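Local structure of N-carbamoylsarcosine amidase related protein (Thermoplasma acidophilum, 3EEF) at residues Pro54-Ile59 with Glu89-Ser94. The protein binds zinc and probably hydrolyses amide bonds as an N-carbamoylsarcosine amidase of the isochorismatase-like cysteine hydrolase family. Residues are numbered along the deposited sequence; the frame is centred on the assembly and turned at random.
With ZN (zinc ion), chain C.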
# COMPACT_ATOMS: atom_id res chain seq x y z
N PRO A 54 6.25 -20.69 -4.73
CA PRO A 54 5.80 -21.28 -5.99
C PRO A 54 4.64 -20.54 -6.63
O PRO A 54 4.51 -20.55 -7.85
CB PRO A 54 5.37 -22.68 -5.56
CG PRO A 54 6.26 -22.99 -4.37
CD PRO A 54 6.42 -21.69 -3.66
N ASP A 55 3.81 -19.90 -5.82
CA ASP A 55 2.59 -19.28 -6.34
C ASP A 55 2.65 -17.74 -6.38
O ASP A 55 1.62 -17.09 -6.61
CB ASP A 55 1.34 -19.78 -5.57
CG ASP A 55 1.43 -19.55 -4.05
OD1 ASP A 55 2.41 -18.94 -3.56
OD2 ASP A 55 0.48 -20.01 -3.34
N ASP A 56 3.84 -17.15 -6.20
CA ASP A 56 3.99 -15.73 -6.49
C ASP A 56 3.52 -15.44 -7.93
O ASP A 56 3.74 -16.23 -8.84
CB ASP A 56 5.42 -15.27 -6.26
CG ASP A 56 5.77 -15.15 -4.80
OD1 ASP A 56 4.86 -15.15 -3.95
OD2 ASP A 56 6.95 -15.05 -4.48
N PRO A 57 2.86 -14.29 -8.14
CA PRO A 57 2.26 -13.96 -9.45
C PRO A 57 3.21 -14.14 -10.61
O PRO A 57 2.81 -14.62 -11.67
CB PRO A 57 1.90 -12.49 -9.31
CG PRO A 57 1.72 -12.29 -7.82
CD PRO A 57 2.71 -13.19 -7.17
N GLU A 58 4.47 -13.76 -10.42
CA GLU A 58 5.40 -13.76 -11.55
C GLU A 58 5.99 -15.15 -11.90
O GLU A 58 6.69 -15.27 -12.91
CB GLU A 58 6.52 -12.75 -11.30
CG GLU A 58 7.65 -13.30 -10.51
CD GLU A 58 8.64 -12.23 -10.14
OE1 GLU A 58 9.81 -12.42 -10.49
OE2 GLU A 58 8.26 -11.22 -9.51
N ILE A 59 5.72 -16.17 -11.08
CA ILE A 59 6.21 -17.53 -11.32
C ILE A 59 5.60 -18.18 -12.57
O ILE A 59 6.30 -18.87 -13.34
CB ILE A 59 6.02 -18.43 -10.09
CG1 ILE A 59 6.84 -17.89 -8.92
CG2 ILE A 59 6.42 -19.85 -10.41
CD1 ILE A 59 8.35 -17.67 -9.23
N GLU A 89 13.50 -9.63 1.95
CA GLU A 89 12.97 -10.60 1.00
C GLU A 89 11.85 -9.92 0.28
O GLU A 89 11.02 -9.25 0.91
CB GLU A 89 12.44 -11.85 1.72
CG GLU A 89 13.51 -12.74 2.34
CD GLU A 89 12.90 -13.78 3.26
OE1 GLU A 89 12.05 -14.55 2.78
OE2 GLU A 89 13.24 -13.82 4.46
N LYS A 90 11.80 -10.07 -1.04
CA LYS A 90 10.71 -9.54 -1.84
C LYS A 90 10.09 -10.64 -2.72
O LYS A 90 10.76 -11.62 -3.05
CB LYS A 90 11.20 -8.36 -2.69
CG LYS A 90 12.15 -8.70 -3.86
CD LYS A 90 12.45 -7.44 -4.67
CE LYS A 90 13.29 -7.74 -5.88
NZ LYS A 90 12.47 -8.17 -7.08
N HIS A 91 8.82 -10.46 -3.09
CA HIS A 91 8.07 -11.43 -3.87
C HIS A 91 7.57 -10.93 -5.25
O HIS A 91 6.88 -11.67 -5.95
CB HIS A 91 6.88 -11.91 -3.04
CG HIS A 91 7.29 -12.81 -1.91
ND1 HIS A 91 7.37 -14.18 -2.04
CD2 HIS A 91 7.71 -12.52 -0.65
CE1 HIS A 91 7.80 -14.70 -0.91
NE2 HIS A 91 8.01 -13.71 -0.04
N ALA A 92 7.94 -9.69 -5.60
CA ALA A 92 7.57 -9.05 -6.87
C ALA A 92 8.72 -8.18 -7.35
O ALA A 92 9.78 -8.05 -6.66
CB ALA A 92 6.29 -8.19 -6.70
N TYR A 93 8.58 -7.62 -8.54
CA TYR A 93 9.73 -6.93 -9.18
C TYR A 93 10.24 -5.78 -8.32
O TYR A 93 11.45 -5.70 -8.05
CB TYR A 93 9.36 -6.41 -10.56
CG TYR A 93 8.94 -7.47 -11.57
CD1 TYR A 93 9.62 -8.70 -11.67
CD2 TYR A 93 7.93 -7.22 -12.48
CE1 TYR A 93 9.25 -9.63 -12.61
CE2 TYR A 93 7.55 -8.16 -13.43
CZ TYR A 93 8.22 -9.35 -13.50
OH TYR A 93 7.80 -10.28 -14.43
N SER A 94 9.32 -4.91 -7.89
CA SER A 94 9.68 -3.77 -7.05
C SER A 94 10.13 -4.15 -5.65
O SER A 94 9.45 -4.91 -4.95
CB SER A 94 8.51 -2.81 -6.92
OG SER A 94 8.87 -1.76 -6.03
ZN ZN C . 11.49 -12.69 -9.45
O HOH W 1 5.30 -11.90 -8.25
O HOH W 2 6.47 -9.37 -10.18
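Asp56 meets His91 carboxylate to imidazole. His91 ND1 donates to Asp56 OD2 over 2.6 Å, and the bond is close to straight at 159°. It arrives at the syn lone pair of OD2, on the side of the other oxygen. The acceptor lies nearly in the ring plane, at the ring edge, yet the carboxylate stands almost upright to the ring, 88° between the planes. The first torsion of His91 sets CG anti to the carbonyl carbon, and the second turns the ND1 edge to the aspartate. OD2 also accepts from His52 ND1 and from the backbone N of Tyr53, so three N-H groups grip one buried oxygen. Replacing Asp56 by an alanine removes the carboxylate and is likely to leave the N-H groups of His91 and Tyr53 without this acceptor and the zinc ligand His52 freer to turn.

Glu58 reaches across with its chain extended beyond CG. Its OE1 binds the zinc ion at 2.0 Å, and Asp50, His52 and His65 complete the site. The other oxygen, OE2, passes 3.5 Å from Ala92 CA. Two waters donate to OE2. One of them also takes the N-H of Glu58 and donates to His91 O at 2.8 Å, bridging the two backbones. The second lies over the centre of one face of the Tyr93 ring, 2.7 Å from Glu58 OE2. The Glu58 carboxylate is inclined 52° to that ring, and OE1 lies 3.5 Å from Tyr93 CE1. Tyr93 OH turns elsewhere, to Trp62 and to Val160 O of a neighbouring subunit.

The contact therefore joins the loop after strand 45-50 to the turn that follows strand 86-90, beside the metal. Its chemistry implies a second shell: Asp56, itself tied to His91, is likely to orient and polarise His52, while the two waters probably steady the glutamate oxygen that does not bind zinc.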